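Local atomic coordinates of ectonucleotide pyrophosphatase/phosphodiesterase family member 5 (PDB entry 5VEO), a protein that probably hydrolyses phosphodiester or pyrophosphate bonds as a zinc-dependent ectoenzyme of the nucleotide pyrophosphatase/phosphodiesterase family, with restricted activity on nucleotides. Residues A[38-43]-A[219-224]; A[15-20]-A[202-207]; A[22-27]-A[192-197]. The protein carries 1 engineered substitution. One frame throughout, in Å; residues are numbered along the deposited sequence. Where two conformers were deposited one is given.

Interaction 1 of 3, residues A[38-43]-A[219-224]; sequences HYIMKN and LIVTSD. With ZN (zinc ion), chain E.
Asp224 OD2 binds a zinc ion at 2.0 Å just beyond strand 218-222, whose earlier residues Leu219 and Val221 receive Ile40 of helix 35-42. The pairing belongs to the alpha/beta core of the alkaline phosphatase superfamily, in which helices cover a largely parallel sheet and metal ligands sit at strand ends. Asp22 and His225 share the same ion. The other carboxylate oxygen, Asp224 OD1, accepts a hydrogen bond from Gly23 N, so that both ends of the group are held and its rotation is restricted.

The contact itself is apolar and rests on a single methyl group. Ile40 keeps CG1 anti to its own carbonyl carbon (chi1 -71°), and the next torsion extends the chain, carrying CD1 off the helix to the sheet. There CD1 lies 4.0 Å from Leu219 CD2 and 4.2 Å from Val221 CG2, and so touches two residues whose CB atoms lie on the same face of the strand. The side chains of Ile40 and Leu219 cross at about a right angle. Ile40 also rests on Leu339 of the adjoining strand 338-341, while on the other face Thr222 packs against Leu65 of helix 58-67.

Just past the C-terminal end of the helix, Asn43, the first residue to leave helical geometry, folds back. Its ND2 lies 3.4 Å above the plane of the Tyr39 ring, offset toward the rim, and donates a hydrogen bond of 2.9 Å to Tyr39 O. The N-H...O angle is 150°, with the donor tilted 24° from the carbonyl plane.

Interaction 2 of 3, residues A[15-20]-A[202-207]; sequences KVLVVS and GYLIKM
Both methyl groups of Leu204 press on strand 16-21, one against Leu17 and the other against Val19. Helix 190-210 belongs to the beta-alpha-beta crossover that joins the parallel strands 168-173 and 218-222, and strand 16-21 lies between those two in the central sheet.

The contact across the segments is wholly apolar. The ends of Leu17 and Leu204 meet head-on, with Leu17 CD2 4.2 Å from Leu204 CD1. Val19 is met differently: it lies alongside Leu204, the two pointing opposite ways, and Val19 CG2 comes to 3.8 Å from Leu204 CD2. Leu204 has CG anti to the backbone N (chi1 173°), which projects the fork of the side chain from the helix so that its two branches divide between the two strand residues. All three residues are buried. Leu204 further touches Leu219 and Leu171 in the strands flanking 16-21, and Val153 of helix 149-160, so one leucine spans three neighbouring strands.

Polar bonds serve each segment separately. The strand is joined to its neighbours through its backbone, Val16 pairing with Gly169 and Leu17 with Ile220, while Ser20 OG is hydrogen-bonded to His62 NE2. In the helix Lys206 N bonds to Gly202 O at 2.9 Å. One turn of the same helix brings Met207 over a face of the Tyr203 ring, its CG 3.7 Å above the plane and offset toward the rim.

Interaction 3 of 3, residues A[22-27]-A[192-197]; sequences DGFRWD and SVISDV. With ZN (zinc ion), chain E; AMP (adenosine monophosphate), chain Q.
Phe24 meets one side of helix 190-210 through Ile194 and Val197, residues three apart and therefore close together on the same helical surface. The segment starts with Ser192, whose carbonyl O accepts the helical bond from Asp196 N at 3.0 Å, and Val193 then packs on Thr179 of helix 177-183. At Ile194 the contact with the loop begins. Its branch methyl CG2, anti to the backbone N, lies 4.2 Å from Phe24 CZ and approaches the ring obliquely; the same side chain also touches Lys31. Val197 closes the set: its CG1 lies at the edge of the ring, near the ring plane, 3.7 Å from Phe24 CE2.

Across from the helix, Phe24 has CG anti to its backbone N (chi1 -160°), and the ring end, rather than CB, makes the approach to the helix. The ring also meets Phe37, the two planes inclined at about 35°. The backbone around it is held as well, since Phe24 N bonds to Ser223 OG.

Farther along the loop Arg25 grips Asp27 side-on with two nitrogens in a salt bridge. Its NE donates to Asp27 OD2 at 2.7 Å, nearly straight at 170° and in the guanidinium plane, and its NH2 reaches Asp27 OD1 over 3.1 Å. Before Phe24 stands Asp22, whose OD1 binds zinc at 1.9 Å, while AMP O3P takes the same ion at 1.8 Å. A metal-binding aspartate directly after a central strand, with the nucleotide phosphate bound to its zinc, is the arrangement of the alkaline phosphatase superfamily active site.

In the fold
All three contacts are buried and are made by apolar side chains, without a hydrogen bond across any pair of segments. Interactions 1 and 2 are both strand-helix packing on one face of the central sheet, and their strands are neighbours: Leu219 CD1 lies 3.6 Å from Val19 CG2, so the two contacts adjoin on one surface of the sheet. Interactions 2 and 3 draw on the same helix, 190-210, at different points along it, one against a strand and the other against the loop that follows that strand. The apolar contacts lie along the strands and helices, whereas the metal site sits where the strands end; there interactions 1 and 3 each supply an aspartate to one zinc ion.

Interaction 1 of 3, residues A[38-43]-A[219-224]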
# COMPACT_ATOMS: atom_id res chain seq x y z
N HIS A 38 -2.13 -4.77 -21.06
CA HIS A 38 -2.35 -6.02 -21.78
C HIS A 38 -1.10 -6.49 -22.51
O HIS A 38 -0.88 -7.70 -22.64
CB HIS A 38 -3.55 -5.86 -22.72
CG HIS A 38 -4.86 -6.05 -22.03
ND1 HIS A 38 -5.45 -5.06 -21.27
CD2 HIS A 38 -5.69 -7.12 -21.96
CE1 HIS A 38 -6.59 -5.51 -20.77
NE2 HIS A 38 -6.75 -6.76 -21.16
N TYR A 39 -0.24 -5.56 -22.93
CA TYR A 39 1.04 -5.94 -23.52
C TYR A 39 1.93 -6.66 -22.52
O TYR A 39 2.55 -7.69 -22.84
CB TYR A 39 1.73 -4.69 -24.07
CG TYR A 39 3.10 -4.93 -24.63
CD1 TYR A 39 3.27 -5.51 -25.88
CD2 TYR A 39 4.23 -4.58 -23.91
CE1 TYR A 39 4.55 -5.71 -26.41
CE2 TYR A 39 5.50 -4.78 -24.43
CZ TYR A 39 5.65 -5.36 -25.67
OH TYR A 39 6.94 -5.55 -26.16
N ILE A 40 1.98 -6.17 -21.28
CA ILE A 40 2.73 -6.88 -20.24
C ILE A 40 2.11 -8.25 -19.97
O ILE A 40 2.82 -9.25 -19.81
CB ILE A 40 2.81 -6.03 -18.96
CG1 ILE A 40 3.76 -4.85 -19.21
CG2 ILE A 40 3.29 -6.88 -17.79
CD1 ILE A 40 3.87 -3.87 -18.08
N MET A 41 0.78 -8.30 -19.87
CA MET A 41 0.11 -9.58 -19.63
C MET A 41 0.48 -10.61 -20.70
O MET A 41 0.87 -11.73 -20.38
CB MET A 41 -1.41 -9.37 -19.60
CG MET A 41 -1.86 -8.62 -18.36
SD MET A 41 -3.47 -7.81 -18.56
CE MET A 41 -4.46 -9.19 -19.06
N LYS A 42 0.37 -10.22 -21.98
CA LYS A 42 0.63 -11.15 -23.08
C LYS A 42 2.07 -11.65 -23.06
O LYS A 42 2.38 -12.75 -23.56
CB LYS A 42 0.33 -10.43 -24.40
CG LYS A 42 0.51 -11.26 -25.67
CD LYS A 42 0.45 -10.35 -26.91
CE LYS A 42 0.90 -11.06 -28.19
NZ LYS A 42 2.35 -10.87 -28.50
N ASN A 43 2.97 -10.83 -22.52
CA ASN A 43 4.39 -11.14 -22.51
C ASN A 43 4.90 -11.45 -21.11
O ASN A 43 6.12 -11.45 -20.89
CB ASN A 43 5.15 -9.98 -23.14
CG ASN A 43 4.86 -9.87 -24.63
OD1 ASN A 43 5.28 -10.73 -25.41
ND2 ASN A 43 4.08 -8.87 -25.01
N LEU A 219 10.24 -6.24 -14.41
CA LEU A 219 9.31 -5.17 -14.10
C LEU A 219 8.08 -5.76 -13.41
O LEU A 219 7.41 -6.62 -13.97
CB LEU A 219 8.89 -4.43 -15.37
CG LEU A 219 7.77 -3.41 -15.27
CD1 LEU A 219 8.18 -2.27 -14.34
CD2 LEU A 219 7.42 -2.88 -16.63
N ILE A 220 7.80 -5.29 -12.20
CA ILE A 220 6.65 -5.76 -11.43
C ILE A 220 5.77 -4.54 -11.24
O ILE A 220 6.22 -3.53 -10.70
CB ILE A 220 7.08 -6.37 -10.08
CG1 ILE A 220 7.98 -7.60 -10.33
CG2 ILE A 220 5.86 -6.68 -9.21
CD1 ILE A 220 8.62 -8.16 -9.12
N VAL A 221 4.52 -4.63 -11.71
CA VAL A 221 3.58 -3.52 -11.64
C VAL A 221 2.46 -3.93 -10.69
O VAL A 221 1.75 -4.91 -10.94
CB VAL A 221 3.01 -3.15 -13.02
CG1 VAL A 221 2.01 -2.00 -12.90
CG2 VAL A 221 4.15 -2.80 -13.98
N THR A 222 2.30 -3.19 -9.60
CA THR A 222 1.29 -3.56 -8.63
C THR A 222 0.75 -2.29 -7.97
O THR A 222 0.84 -1.19 -8.53
CB THR A 222 1.86 -4.62 -7.67
OG1 THR A 222 0.81 -5.16 -6.85
CG2 THR A 222 2.98 -4.09 -6.79
N SER A 223 0.13 -2.46 -6.81
CA SER A 223 -0.48 -1.35 -6.09
C SER A 223 -0.65 -1.77 -4.64
O SER A 223 -0.35 -2.91 -4.25
CB SER A 223 -1.82 -0.98 -6.74
OG SER A 223 -2.37 0.20 -6.20
N ASP A 224 -1.10 -0.81 -3.84
CA ASP A 224 -1.31 -1.03 -2.41
C ASP A 224 -2.70 -1.53 -2.07
O ASP A 224 -2.86 -2.21 -1.06
CB ASP A 224 -1.00 0.25 -1.62
CG ASP A 224 -1.68 1.51 -2.15
OD1 ASP A 224 -2.24 1.56 -3.28
OD2 ASP A 224 -1.63 2.52 -1.38
ZN ZN E . -2.99 3.95 -1.67

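Interaction 2 of 3, residues A[15-20]-A[202-207]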
# COMPACT_ATOMS: atom_id res chain seq x y z
N LYS A 15 17.81 -8.04 -12.00
CA LYS A 15 17.42 -6.70 -11.60
C LYS A 15 15.91 -6.68 -11.52
O LYS A 15 15.23 -7.41 -12.24
CB LYS A 15 17.85 -5.70 -12.60
CG LYS A 15 19.37 -5.68 -12.75
CD LYS A 15 19.79 -4.50 -13.55
CE LYS A 15 19.31 -4.57 -14.98
NZ LYS A 15 20.38 -5.04 -15.92
N VAL A 16 15.40 -5.79 -10.66
CA VAL A 16 13.95 -5.70 -10.44
C VAL A 16 13.56 -4.23 -10.31
O VAL A 16 14.22 -3.46 -9.60
CB VAL A 16 13.53 -6.46 -9.18
CG1 VAL A 16 11.99 -6.31 -8.98
CG2 VAL A 16 13.90 -7.93 -9.23
N LEU A 17 12.48 -3.85 -11.00
CA LEU A 17 11.83 -2.56 -10.83
C LEU A 17 10.40 -2.82 -10.37
O LEU A 17 9.65 -3.47 -11.09
CB LEU A 17 11.81 -1.79 -12.15
CG LEU A 17 11.02 -0.49 -12.17
CD1 LEU A 17 11.42 0.46 -11.02
CD2 LEU A 17 11.13 0.19 -13.50
N VAL A 18 10.07 -2.35 -9.16
CA VAL A 18 8.71 -2.45 -8.62
C VAL A 18 8.04 -1.10 -8.81
O VAL A 18 8.56 -0.07 -8.35
CB VAL A 18 8.71 -2.86 -7.14
CG1 VAL A 18 7.26 -2.97 -6.60
CG2 VAL A 18 9.48 -4.14 -6.93
N VAL A 19 6.89 -1.12 -9.47
CA VAL A 19 6.10 0.07 -9.71
C VAL A 19 4.80 -0.06 -8.93
O VAL A 19 4.12 -1.08 -9.06
CB VAL A 19 5.80 0.26 -11.20
CG1 VAL A 19 4.99 1.53 -11.40
CG2 VAL A 19 7.08 0.29 -11.99
N SER A 20 4.45 0.97 -8.17
CA SER A 20 3.14 1.05 -7.51
C SER A 20 2.37 2.24 -8.09
O SER A 20 2.81 3.39 -7.96
CB SER A 20 3.24 1.20 -6.00
OG SER A 20 1.95 1.37 -5.46
N GLY A 202 2.89 2.75 -20.61
CA GLY A 202 3.47 2.69 -21.95
C GLY A 202 4.72 3.54 -22.08
O GLY A 202 5.70 3.12 -22.71
N TYR A 203 4.71 4.72 -21.48
CA TYR A 203 5.90 5.57 -21.45
C TYR A 203 7.07 4.87 -20.76
O TYR A 203 8.21 4.89 -21.25
CB TYR A 203 5.56 6.88 -20.74
CG TYR A 203 6.70 7.85 -20.67
CD1 TYR A 203 6.94 8.74 -21.71
CD2 TYR A 203 7.56 7.87 -19.58
CE1 TYR A 203 7.98 9.64 -21.66
CE2 TYR A 203 8.62 8.77 -19.52
CZ TYR A 203 8.83 9.64 -20.57
OH TYR A 203 9.86 10.53 -20.53
N LEU A 204 6.81 4.25 -19.61
CA LEU A 204 7.85 3.52 -18.90
C LEU A 204 8.40 2.39 -19.75
O LEU A 204 9.62 2.19 -19.84
CB LEU A 204 7.28 2.98 -17.58
CG LEU A 204 8.21 2.05 -16.79
CD1 LEU A 204 9.53 2.74 -16.42
CD2 LEU A 204 7.50 1.53 -15.55
N ILE A 205 7.52 1.62 -20.39
CA ILE A 205 7.96 0.54 -21.26
C ILE A 205 8.87 1.08 -22.36
O ILE A 205 9.94 0.54 -22.62
CB ILE A 205 6.75 -0.20 -21.85
CG1 ILE A 205 5.98 -0.89 -20.74
CG2 ILE A 205 7.21 -1.19 -22.92
CD1 ILE A 205 4.63 -1.42 -21.22
N LYS A 206 8.43 2.15 -23.02
CA LYS A 206 9.21 2.75 -24.09
C LYS A 206 10.59 3.18 -23.60
O LYS A 206 11.60 2.96 -24.28
CB LYS A 206 8.44 3.95 -24.66
CG LYS A 206 9.07 4.65 -25.85
CD LYS A 206 8.22 5.87 -26.30
CE LYS A 206 8.44 7.12 -25.43
NZ LYS A 206 7.76 8.39 -25.87
N MET A 207 10.65 3.77 -22.41
CA MET A 207 11.94 4.23 -21.89
C MET A 207 12.83 3.07 -21.47
O MET A 207 14.06 3.15 -21.62
CB MET A 207 11.72 5.19 -20.73
CG MET A 207 11.08 6.47 -21.16
SD MET A 207 12.19 7.35 -22.27
CE MET A 207 11.05 8.28 -23.26

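Interaction 3 of 3, residues A[22-27]-A[192-197]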
# COMPACT_ATOMS: atom_id res chain seq x y z
N ASP A 22 -0.70 3.93 -7.17
CA ASP A 22 -1.47 3.88 -5.94
C ASP A 22 -2.97 3.70 -6.25
O ASP A 22 -3.53 4.40 -7.10
CB ASP A 22 -1.23 5.17 -5.15
CG ASP A 22 -1.66 5.04 -3.69
OD1 ASP A 22 -2.83 4.64 -3.48
OD2 ASP A 22 -0.82 5.30 -2.79
N GLY A 23 -3.62 2.78 -5.54
CA GLY A 23 -5.07 2.64 -5.62
C GLY A 23 -5.58 2.03 -6.90
O GLY A 23 -6.71 2.31 -7.33
N PHE A 24 -4.78 1.17 -7.53
CA PHE A 24 -5.15 0.57 -8.81
C PHE A 24 -5.84 -0.76 -8.49
O PHE A 24 -5.21 -1.81 -8.32
CB PHE A 24 -3.94 0.39 -9.72
CG PHE A 24 -4.30 0.23 -11.17
CD1 PHE A 24 -4.99 -0.90 -11.63
CD2 PHE A 24 -3.99 1.22 -12.09
CE1 PHE A 24 -5.32 -1.03 -12.98
CE2 PHE A 24 -4.32 1.08 -13.44
CZ PHE A 24 -4.98 -0.05 -13.88
N ARG A 25 -7.16 -0.68 -8.36
CA ARG A 25 -7.98 -1.86 -8.11
C ARG A 25 -7.81 -2.87 -9.24
O ARG A 25 -7.71 -2.51 -10.41
CB ARG A 25 -9.45 -1.42 -7.99
CG ARG A 25 -10.38 -2.43 -7.39
CD ARG A 25 -11.73 -1.81 -7.10
NE ARG A 25 -12.60 -1.90 -8.23
CZ ARG A 25 -13.83 -1.41 -8.27
NH1 ARG A 25 -14.34 -0.74 -7.23
NH2 ARG A 25 -14.57 -1.60 -9.37
N TRP A 26 -7.85 -4.16 -8.86
CA TRP A 26 -7.50 -5.26 -9.76
C TRP A 26 -8.33 -5.26 -11.05
O TRP A 26 -7.82 -5.60 -12.13
CB TRP A 26 -7.67 -6.59 -9.01
CG TRP A 26 -9.08 -6.88 -8.68
CD1 TRP A 26 -9.83 -6.34 -7.68
CD2 TRP A 26 -9.95 -7.75 -9.41
NE1 TRP A 26 -11.13 -6.82 -7.75
CE2 TRP A 26 -11.22 -7.69 -8.80
CE3 TRP A 26 -9.77 -8.58 -10.52
CZ2 TRP A 26 -12.30 -8.43 -9.27
CZ3 TRP A 26 -10.86 -9.32 -10.98
CH2 TRP A 26 -12.10 -9.23 -10.35
N ASP A 27 -9.60 -4.87 -10.98
CA ASP A 27 -10.48 -4.92 -12.14
C ASP A 27 -10.51 -3.62 -12.95
O ASP A 27 -11.23 -3.55 -13.95
CB ASP A 27 -11.89 -5.31 -11.72
CG ASP A 27 -12.53 -4.27 -10.82
OD1 ASP A 27 -13.77 -4.29 -10.66
OD2 ASP A 27 -11.81 -3.40 -10.30
N SER A 192 -10.97 7.96 -17.63
CA SER A 192 -9.94 8.90 -18.05
C SER A 192 -8.63 8.67 -17.29
O SER A 192 -7.54 8.70 -17.89
CB SER A 192 -10.43 10.33 -17.85
OG SER A 192 -11.67 10.53 -18.52
N VAL A 193 -8.71 8.48 -15.97
CA VAL A 193 -7.48 8.35 -15.21
C VAL A 193 -6.86 6.98 -15.43
O VAL A 193 -5.63 6.86 -15.51
CB VAL A 193 -7.69 8.66 -13.71
CG1 VAL A 193 -8.51 7.66 -13.02
CG2 VAL A 193 -6.33 8.72 -13.00
N ILE A 194 -7.68 5.93 -15.56
CA ILE A 194 -7.13 4.61 -15.86
C ILE A 194 -6.44 4.62 -17.23
O ILE A 194 -5.34 4.08 -17.39
CB ILE A 194 -8.23 3.53 -15.77
CG1 ILE A 194 -8.77 3.45 -14.32
CG2 ILE A 194 -7.65 2.18 -16.23
CD1 ILE A 194 -10.10 2.74 -14.19
N SER A 195 -7.07 5.24 -18.23
CA SER A 195 -6.43 5.36 -19.54
C SER A 195 -5.10 6.10 -19.44
O SER A 195 -4.11 5.72 -20.08
CB SER A 195 -7.35 6.09 -20.52
OG SER A 195 -8.49 5.34 -20.85
N ASP A 196 -5.06 7.14 -18.62
CA ASP A 196 -3.82 7.89 -18.46
C ASP A 196 -2.73 7.06 -17.79
O ASP A 196 -1.56 7.13 -18.18
CB ASP A 196 -4.05 9.15 -17.66
CG ASP A 196 -2.78 9.99 -17.61
OD1 ASP A 196 -2.38 10.54 -18.65
OD2 ASP A 196 -2.16 10.07 -16.54
N VAL A 197 -3.10 6.29 -16.76
CA VAL A 197 -2.13 5.42 -16.11
C VAL A 197 -1.61 4.37 -17.09
O VAL A 197 -0.41 4.08 -17.11
CB VAL A 197 -2.74 4.79 -14.85
CG1 VAL A 197 -1.83 3.69 -14.29
CG2 VAL A 197 -2.96 5.88 -13.80
ZN ZN E . -2.99 3.95 -1.67
P AMP Q . -3.59 6.30 0.60
O1P AMP Q . -3.63 5.53 1.88
O2P AMP Q . -4.87 7.11 0.38
O3P AMP Q . -3.28 5.43 -0.62
O5' AMP Q . -2.39 7.36 0.68
C5' AMP Q . -1.80 7.84 -0.53
C4' AMP Q . -1.37 9.28 -0.47
O4' AMP Q . -0.17 9.36 0.29
C3' AMP Q . -1.01 9.86 -1.84
O3' AMP Q . -2.00 10.76 -2.27
C2' AMP Q . 0.32 10.60 -1.62
O2' AMP Q . 0.33 11.93 -2.06
C1' AMP Q . 0.52 10.51 -0.13
N9 AMP Q . 1.91 10.36 0.25
C8 AMP Q . 2.74 9.34 -0.04
N7 AMP Q . 3.96 9.56 0.51
C5 AMP Q . 3.87 10.76 1.16
C6 AMP Q . 4.77 11.61 1.96
N6 AMP Q . 6.04 11.22 2.18
N1 AMP Q . 4.30 12.77 2.45
C2 AMP Q . 3.03 13.18 2.25
N3 AMP Q . 2.14 12.47 1.54
C4 AMP Q . 2.53 11.28 0.97